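Zn-dependent hydrolase of metallo-beta-lactamase superfamily TM0207 (Thermotoga maritima, PDB 1VJN) probably acts as a zinc-dependent hydrolase, built on the metallo-hydrolase/oxidoreductase fold of the metallo-beta-lactamase superfamily. Local coordinates at residues V48-V53 / H66-N71; E26-T31 / E112-K117; V33-D38 / T54-H59. All coordinates share one frame; numbering follows the deposited sequence.

Overall arrangement
Strands 30-34 and 52-54, neighbours in the six-stranded mixed sheet, tie the three contacts together. Along the chain, contacts 1 and 3 interlock, their segments alternating, and both are nested inside the long loop closed by contact 2. The centres of contacts 1 and 3 are about 12 Å apart, those of 1 and 2 about 16 Å, and those of 2 and 3 about 19 Å. Contact 2 joins hairpin turns from the two sheets of the sandwich, linking them at one end. Contact 1 lies at the outer side of the six-stranded sheet. Contact 3, buried where strands 30-34 and 52-54 run into loops, lies beside the histidine-rich family signature and probably borders the metal site.

Contact 1 of 3, residues V48-V53 / H66-N71; sequences VTADVV and HLVKGN
Val-48 starts the contact through its backbone: its carbonyl O takes the N-H of Lys-69 at 2.9 Å from O to N, with an N-H...O angle of 161°. The same oxygen also lies against the side of Val-68, 3.6 Å from CG1, while the Val-48 side chain turns the other way, onto Thr-31 and Val-33 of strand 30-34. Thr-49 comes next, and its CA stands 4.4 Å from the CA of Lys-69. Its side chain crosses that of Lys-69 at about a right angle, with OG1 over CB of the lysine. With CG2 anti to the backbone N, the methyl group is carried to the CA of Gly-70, 3.9 Å away. Ala-50 closes the bridge, its N donating to Lys-69 O at 2.7 Å with an N-H...O angle of 172°.

Lys-69 thus uses both its N and its O on the two residues flanking Thr-49, which is the hydrogen-bond pattern of an isolated beta bridge. It attaches the loop that precedes strand 73-75 to the approach of strand 52-54, so two strands that lie side by side in the six-stranded sheet are already paired briefly upstream of their regular part.

The methyl of Ala-50 meets CG1 of Val-68 at 3.6 Å. Asp-51 turns its side chain away, and OD2 is held by the backbone N of Thr-31 in strand 30-34. Further along, Val-53 points back at the loop: its CG2 and Val-68 CG1 approach tip to tip at 4.2 Å. CG1 of Val-68 is anti to its backbone N (chi1 178°), which brings this one methyl within reach of both Ala-50 CB and Val-53 CG2.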
loop_
_atom_site.group_PDB
_atom_site.type_symbol
_atom_site.label_atom_id
_atom_site.label_comp_id
_atom_site.label_asym_id
_atom_site.label_seq_id
_atom_site.Cartn_x
_atom_site.Cartn_y
_atom_site.Cartn_z
ATOM N N VAL A 48 -7.813 4.295 15.320
ATOM C CA VAL A 48 -6.998 3.066 15.447
ATOM C C VAL A 48 -5.724 3.246 16.299
ATOM O O VAL A 48 -5.125 4.322 16.277
ATOM C CB VAL A 48 -6.694 2.515 14.018
ATOM C CG1 VAL A 48 -5.286 1.902 13.893
ATOM C CG2 VAL A 48 -7.788 1.506 13.598
ATOM N N THR A 49 -5.347 2.180 17.033
ATOM C CA THR A 49 -4.154 2.126 17.896
ATOM C C THR A 49 -2.928 1.450 17.228
ATOM O O THR A 49 -2.890 0.237 17.026
ATOM C CB THR A 49 -4.462 1.380 19.214
ATOM O OG1 THR A 49 -5.278 2.189 20.070
ATOM C CG2 THR A 49 -3.200 1.183 20.051
ATOM N N ALA A 50 -1.888 2.225 16.949
ATOM C CA ALA A 50 -0.818 1.738 16.133
ATOM C C ALA A 50 0.472 1.506 16.921
ATOM O O ALA A 50 0.765 2.231 17.853
ATOM C CB ALA A 50 -0.589 2.738 15.015
ATOM N N ASP A 51 1.257 0.520 16.464
ATOM C CA ASP A 51 2.659 0.285 16.851
ATOM C C ASP A 51 3.652 0.998 15.921
ATOM O O ASP A 51 4.735 1.432 16.324
ATOM C CB ASP A 51 2.923 -1.215 16.785
ATOM C CG ASP A 51 1.978 -1.989 17.686
ATOM O OD1 ASP A 51 2.101 -1.805 18.904
ATOM O OD2 ASP A 51 1.057 -2.733 17.280
ATOM N N VAL A 52 3.289 1.028 14.663
ATOM C CA VAL A 52 4.070 1.698 13.650
ATOM C C VAL A 52 3.173 2.575 12.778
ATOM O O VAL A 52 2.021 2.215 12.424
ATOM C CB VAL A 52 4.838 0.694 12.755
ATOM C CG1 VAL A 52 5.742 1.451 11.691
ATOM C CG2 VAL A 52 5.626 -0.241 13.608
ATOM N N VAL A 53 3.721 3.738 12.432
ATOM C CA VAL A 53 3.150 4.559 11.388
ATOM C C VAL A 53 4.213 4.770 10.328
ATOM O O VAL A 53 5.326 5.221 10.638
ATOM C CB VAL A 53 2.655 5.928 11.923
ATOM C CG1 VAL A 53 2.231 6.831 10.787
ATOM C CG2 VAL A 53 1.512 5.758 12.891
ATOM N N HIS A 66 -0.943 12.967 13.965
ATOM C CA HIS A 66 -1.209 13.390 15.358
ATOM C C HIS A 66 -2.553 12.859 15.964
ATOM O O HIS A 66 -2.796 13.011 17.155
ATOM C CB HIS A 66 -1.117 14.919 15.470
ATOM C CG HIS A 66 -2.363 15.628 15.050
ATOM N ND1 HIS A 66 -2.670 15.877 13.728
ATOM C CD2 HIS A 66 -3.395 16.120 15.780
ATOM C CE1 HIS A 66 -3.833 16.500 13.664
ATOM N NE2 HIS A 66 -4.294 16.658 14.894
ATOM N N LEU A 67 -3.411 12.235 15.153
ATOM C CA LEU A 67 -4.663 11.652 15.639
ATOM C C LEU A 67 -4.716 10.102 15.663
ATOM O O LEU A 67 -5.758 9.530 15.995
ATOM C CB LEU A 67 -5.818 12.171 14.792
ATOM C CG LEU A 67 -6.124 13.668 14.903
ATOM C CD1 LEU A 67 -7.228 14.011 13.905
ATOM C CD2 LEU A 67 -6.529 14.104 16.333
ATOM N N VAL A 68 -3.617 9.430 15.304
ATOM C CA VAL A 68 -3.512 7.972 15.426
ATOM C C VAL A 68 -3.210 7.695 16.888
ATOM O O VAL A 68 -2.513 8.459 17.507
ATOM C CB VAL A 68 -2.364 7.394 14.542
ATOM C CG1 VAL A 68 -2.223 5.883 14.715
ATOM C CG2 VAL A 68 -2.590 7.710 13.073
ATOM N N LYS A 69 -3.707 6.609 17.443
ATOM C CA LYS A 69 -3.445 6.339 18.860
ATOM C C LYS A 69 -2.335 5.321 19.013
ATOM O O LYS A 69 -1.949 4.660 18.060
ATOM C CB LYS A 69 -4.707 5.833 19.555
ATOM C CG LYS A 69 -5.825 6.847 19.642
ATOM C CD LYS A 69 -7.193 6.147 19.836
ATOM C CE LYS A 69 -8.275 7.148 20.271
ATOM N NZ LYS A 69 -9.605 6.522 20.625
ATOM N N GLY A 70 -1.875 5.158 20.237
ATOM C CA GLY A 70 -0.821 4.241 20.559
ATOM C C GLY A 70 0.496 5.001 20.653
ATOM O O GLY A 70 0.596 6.189 20.311
ATOM N N ASN A 71 1.512 4.283 21.093
ATOM C CA ASN A 71 2.850 4.819 21.295
ATOM C C ASN A 71 3.685 4.272 20.164
ATOM O O ASN A 71 4.469 3.351 20.338
ATOM C CB ASN A 71 3.349 4.342 22.638
ATOM C CG ASN A 71 2.506 4.862 23.770
ATOM O OD1 ASN A 71 2.049 5.979 23.710
ATOM N ND2 ASN A 71 2.310 4.062 24.811
#

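Contact 2 of 3, residues E26-T31 / E112-K117; sequences EMEGKT and EGEGIK
Glu-114 and Glu-28 reach across from opposite directions, each toward the turn that carries the other. Both turns are two-residue beta hairpins of nearly type I' shape: positive phi at Glu-28 and Gly-29, and at Glu-114 and Gly-115, with paired backbone bonds between Met-27 and Lys-30 and between Gly-113 and Ile-116. They lie at neighbouring ends of the two sheets of the sandwich.

From CB, Glu-114 passes Glu-28 OE2 at 3.8 Å. CG comes a little nearer to the same OE2, 3.6 Å, and a bend at chi2 (132°) then swings the carboxylate over the first turn. CD lies 3.4 Å from Glu-28 N, and OE1 lies over CA and CB of Met-27. OE2 accepts the N-H of Glu-28 at 3.0 Å from N to O, met from above the carboxylate plane, 49° out of it. Alongside, the selenium of selenomethionine Met-27 lies against Gly-113, SE to CA 3.9 Å.

A return bond from Glu-114 N to Glu-28 OE2 is modelled implausibly short and is doubtful in detail. The carboxylates stack with planes 20° apart; if both are ionised they would be expected to repel, which the N-H groups of the turns may partly offset.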
loop_
_atom_site.group_PDB
_atom_site.type_symbol
_atom_site.label_atom_id
_atom_site.label_comp_id
_atom_site.label_asym_id
_atom_site.label_seq_id
_atom_site.Cartn_x
_atom_site.Cartn_y
_atom_site.Cartn_z
ATOM N N GLU A 26 -2.764 -5.424 10.244
ATOM C CA GLU A 26 -2.555 -6.185 11.456
ATOM C C GLU A 26 -1.886 -7.534 11.177
ATOM O O GLU A 26 -2.378 -8.347 10.393
ATOM C CB GLU A 26 -3.861 -6.395 12.168
ATOM C CG GLU A 26 -4.517 -5.095 12.563
ATOM C CD GLU A 26 -5.956 -5.271 13.010
ATOM O OE1 GLU A 26 -6.228 -6.147 13.871
ATOM O OE2 GLU A 26 -6.814 -4.518 12.508
HETATM N N MSE A 27 -0.752 -7.739 11.826
HETATM C CA MSE A 27 0.051 -8.937 11.689
HETATM C C MSE A 27 0.936 -9.056 12.938
HETATM O O MSE A 27 1.540 -8.075 13.360
HETATM C CB MSE A 27 0.916 -8.873 10.415
HETATM C CG MSE A 27 1.675 -7.545 10.196
HETATM SE SE MSE A 27 2.912 -7.483 8.572
HETATM C CE MSE A 27 2.073 -8.915 7.354
ATOM N N GLU A 28 0.980 -10.250 13.527
ATOM C CA GLU A 28 1.841 -10.547 14.684
ATOM C C GLU A 28 1.363 -9.880 15.976
ATOM O O GLU A 28 2.189 -9.560 16.819
ATOM C CB GLU A 28 3.293 -10.099 14.428
ATOM C CG GLU A 28 3.865 -10.439 13.055
ATOM C CD GLU A 28 4.277 -11.890 12.935
ATOM O OE1 GLU A 28 4.338 -12.601 13.970
ATOM O OE2 GLU A 28 4.534 -12.317 11.789
ATOM N N GLY A 29 0.055 -9.671 16.141
ATOM C CA GLY A 29 -0.470 -8.880 17.267
ATOM C C GLY A 29 0.022 -7.425 17.245
ATOM O O GLY A 29 0.110 -6.789 18.285
ATOM N N LYS A 30 0.394 -6.908 16.066
ATOM C CA LYS A 30 0.829 -5.528 15.933
ATOM C C LYS A 30 0.016 -4.865 14.843
ATOM O O LYS A 30 -0.567 -5.542 14.030
ATOM C CB LYS A 30 2.313 -5.437 15.576
ATOM C CG LYS A 30 3.256 -6.045 16.630
ATOM C CD LYS A 30 3.045 -5.424 18.040
ATOM C CE LYS A 30 3.881 -6.126 19.139
ATOM N NZ LYS A 30 3.065 -6.426 20.363
ATOM N N THR A 31 0.030 -3.543 14.832
ATOM C CA THR A 31 -0.704 -2.745 13.890
ATOM C C THR A 31 0.182 -1.727 13.266
ATOM O O THR A 31 0.874 -0.977 13.938
ATOM C CB THR A 31 -1.881 -2.035 14.633
ATOM O OG1 THR A 31 -2.831 -3.010 15.041
ATOM C CG2 THR A 31 -2.665 -1.127 13.708
ATOM N N GLU A 112 7.117 -7.396 6.344
ATOM C CA GLU A 112 7.330 -8.835 6.286
ATOM C C GLU A 112 6.858 -9.393 7.606
ATOM O O GLU A 112 7.408 -9.056 8.649
ATOM C CB GLU A 112 8.806 -9.145 6.027
ATOM C CG GLU A 112 9.127 -10.626 5.845
ATOM C CD GLU A 112 10.427 -10.890 5.065
ATOM O OE1 GLU A 112 11.122 -9.932 4.645
ATOM O OE2 GLU A 112 10.756 -12.081 4.851
ATOM N N GLY A 113 5.803 -10.202 7.559
ATOM C CA GLY A 113 5.183 -10.707 8.777
ATOM C C GLY A 113 4.218 -11.839 8.541
ATOM O O GLY A 113 3.401 -11.787 7.623
ATOM N N GLU A 114 4.304 -12.854 9.396
ATOM C CA GLU A 114 3.514 -14.075 9.260
ATOM C C GLU A 114 3.778 -14.783 7.939
ATOM O O GLU A 114 2.838 -15.285 7.323
ATOM C CB GLU A 114 2.011 -13.771 9.399
ATOM C CG GLU A 114 1.489 -13.976 10.820
ATOM C CD GLU A 114 0.653 -12.808 11.283
ATOM O OE1 GLU A 114 0.534 -11.836 10.491
ATOM O OE2 GLU A 114 0.134 -12.857 12.427
ATOM N N GLY A 115 5.043 -14.830 7.517
ATOM C CA GLY A 115 5.387 -15.298 6.168
ATOM C C GLY A 115 4.555 -14.687 5.025
ATOM O O GLY A 115 4.203 -15.373 4.071
ATOM N N ILE A 116 4.210 -13.411 5.142
ATOM C CA ILE A 116 3.517 -12.677 4.085
ATOM C C ILE A 116 4.283 -11.371 3.945
ATOM O O ILE A 116 4.671 -10.777 4.970
ATOM C CB ILE A 116 2.017 -12.435 4.438
ATOM C CG1 ILE A 116 1.270 -13.779 4.577
ATOM C CG2 ILE A 116 1.332 -11.579 3.352
ATOM C CD1 ILE A 116 -0.257 -13.670 4.818
ATOM N N LYS A 117 4.549 -10.964 2.702
ATOM C CA LYS A 117 5.188 -9.694 2.408
ATOM C C LYS A 117 4.171 -8.760 1.778
ATOM O O LYS A 117 3.554 -9.056 0.743
ATOM C CB LYS A 117 6.397 -9.846 1.462
ATOM C CG LYS A 117 7.665 -10.356 2.120
ATOM C CD LYS A 117 8.541 -11.026 1.090
ATOM C CE LYS A 117 9.918 -11.349 1.625
ATOM N NZ LYS A 117 9.915 -12.648 2.378
#

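Contact 3 of 3, residues V33-D38 / T54-H59; sequences VTDPFD and TESHQH
Thr-34 and Thr-54 lie side by side and point the same way, Thr-54 OG1 3.6 Å from Thr-34 CG2, as expected of a parallel beta bridge. Thr-54 N donates to Val-33 O and Asp-35 N to Thr-54 O, the last rungs between the two chains. By analogy with relatives of the metallo-beta-lactamase fold, this probably borders the active site: the loop after Ser-56 begins, at His-57, the His-X-His-X-Asp-His signature, whose histidines bind zinc in relatives.

Asp-35 faces Ser-56 with both carboxylate oxygens. Its CG sits anti to the carbonyl carbon (chi1 -70°), which turns the carboxylate to the loop. OD1 takes the Ser-56 N-H at 2.8 Å with an N-H...O angle of 168°, and OD2 takes the hydroxyl OG at 2.7 Å. Both are met on the syn side, a two-point grip that fixes the carboxylate's rotation. A water also bonds to OD1 and to Thr-54 OG1.

Glu-55 crosses Pro-36 at about a right angle, its OE1 3.8 Å from CD of the proline, while OE2 is held by His-65. Ser-56 OG, already donor to Asp-35, accepts the N-H of His-57 ND1 at 2.9 Å, tilted 31° from the imidazole plane.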
loop_
_atom_site.group_PDB
_atom_site.type_symbol
_atom_site.label_atom_id
_atom_site.label_comp_id
_atom_site.label_asym_id
_atom_site.label_seq_id
_atom_site.Cartn_x
_atom_site.Cartn_y
_atom_site.Cartn_z
ATOM N N VAL A 33 0.033 1.500 10.544
ATOM C CA VAL A 33 -0.791 2.437 9.790
ATOM C C VAL A 33 0.075 3.177 8.753
ATOM O O VAL A 33 1.126 3.753 9.074
ATOM C CB VAL A 33 -1.561 3.413 10.703
ATOM C CG1 VAL A 33 -2.464 4.380 9.840
ATOM C CG2 VAL A 33 -2.423 2.655 11.693
ATOM N N THR A 34 -0.318 3.091 7.493
ATOM C CA THR A 34 0.363 3.817 6.430
ATOM C C THR A 34 -0.318 5.125 6.162
ATOM O O THR A 34 -1.519 5.183 6.199
ATOM C CB THR A 34 0.340 3.060 5.134
ATOM O OG1 THR A 34 -1.018 2.889 4.702
ATOM C CG2 THR A 34 0.869 1.653 5.375
ATOM N N ASP A 35 0.469 6.159 5.882
ATOM C CA ASP A 35 -0.010 7.409 5.320
ATOM C C ASP A 35 -1.349 7.917 5.888
ATOM O O ASP A 35 -2.325 8.062 5.126
ATOM C CB ASP A 35 -0.157 7.248 3.814
ATOM C CG ASP A 35 1.182 7.143 3.069
ATOM O OD1 ASP A 35 2.254 7.051 3.685
ATOM O OD2 ASP A 35 1.250 7.160 1.822
ATOM N N PRO A 36 -1.432 8.187 7.195
ATOM C CA PRO A 36 -2.683 8.685 7.765
ATOM C C PRO A 36 -2.934 10.127 7.326
ATOM O O PRO A 36 -2.012 10.787 6.884
ATOM C CB PRO A 36 -2.470 8.555 9.290
ATOM C CG PRO A 36 -1.003 8.478 9.496
ATOM C CD PRO A 36 -0.367 8.086 8.207
ATOM N N PHE A 37 -4.162 10.612 7.453
ATOM C CA PHE A 37 -4.540 11.970 7.003
ATOM C C PHE A 37 -5.530 12.574 7.985
ATOM O O PHE A 37 -5.945 11.882 8.919
ATOM C CB PHE A 37 -5.235 11.902 5.640
ATOM C CG PHE A 37 -6.433 10.963 5.624
ATOM C CD1 PHE A 37 -7.630 11.314 6.262
ATOM C CD2 PHE A 37 -6.344 9.701 5.018
ATOM C CE1 PHE A 37 -8.732 10.440 6.278
ATOM C CE2 PHE A 37 -7.435 8.833 5.016
ATOM C CZ PHE A 37 -8.638 9.198 5.648
ATOM N N ASP A 38 -5.925 13.837 7.757
ATOM C CA ASP A 38 -7.184 14.414 8.338
ATOM C C ASP A 38 -8.182 14.788 7.223
ATOM O O ASP A 38 -9.400 14.811 7.429
ATOM C CB ASP A 38 -6.907 15.658 9.184
ATOM C CG ASP A 38 -5.861 15.424 10.277
ATOM O OD1 ASP A 38 -5.603 14.249 10.639
ATOM O OD2 ASP A 38 -5.242 16.370 10.824
ATOM N N THR A 54 3.896 4.458 9.072
ATOM C CA THR A 54 4.806 4.859 7.978
ATOM C C THR A 54 4.274 6.012 7.102
ATOM O O THR A 54 3.068 6.162 6.931
ATOM C CB THR A 54 5.071 3.682 7.081
ATOM O OG1 THR A 54 3.838 3.249 6.501
ATOM C CG2 THR A 54 5.662 2.453 7.859
ATOM N N GLU A 55 5.196 6.782 6.504
ATOM C CA GLU A 55 4.849 7.913 5.660
ATOM C C GLU A 55 5.656 7.845 4.392
ATOM O O GLU A 55 6.860 8.008 4.438
ATOM C CB GLU A 55 5.213 9.254 6.343
ATOM C CG GLU A 55 4.618 9.514 7.725
ATOM C CD GLU A 55 3.179 9.983 7.731
ATOM O OE1 GLU A 55 2.515 10.082 6.647
ATOM O OE2 GLU A 55 2.728 10.269 8.867
ATOM N N SER A 56 4.987 7.688 3.274
ATOM C CA SER A 56 5.594 7.682 1.972
ATOM C C SER A 56 6.235 9.005 1.548
ATOM O O SER A 56 7.177 8.991 0.744
ATOM C CB SER A 56 4.566 7.210 0.944
ATOM O OG SER A 56 3.554 8.149 0.806
ATOM N N HIS A 57 5.748 10.135 2.072
ATOM C CA HIS A 57 6.344 11.429 1.798
ATOM C C HIS A 57 6.066 12.404 2.948
ATOM O O HIS A 57 5.180 12.163 3.758
ATOM C CB HIS A 57 5.843 12.000 0.485
ATOM C CG HIS A 57 4.363 12.054 0.381
ATOM N ND1 HIS A 57 3.606 10.955 0.042
ATOM C CD2 HIS A 57 3.487 13.059 0.624
ATOM C CE1 HIS A 57 2.326 11.278 0.082
ATOM N NE2 HIS A 57 2.227 12.552 0.410
ATOM N N GLN A 58 6.838 13.475 3.044
ATOM C CA GLN A 58 6.694 14.410 4.191
ATOM C C GLN A 58 5.597 15.436 3.950
ATOM O O GLN A 58 5.256 15.706 2.810
ATOM C CB GLN A 58 8.011 15.110 4.498
ATOM C CG GLN A 58 9.148 14.143 4.843
ATOM C CD GLN A 58 9.829 14.476 6.164
ATOM O OE1 GLN A 58 10.238 15.614 6.380
ATOM N NE2 GLN A 58 9.953 13.486 7.047
ATOM N N HIS A 59 5.060 16.013 5.024
ATOM C CA HIS A 59 3.945 16.971 4.922
ATOM C C HIS A 59 3.547 17.586 6.271
ATOM O O HIS A 59 4.132 18.588 6.712
HETATM O O HOH W 1 3.459 4.413 3.899
#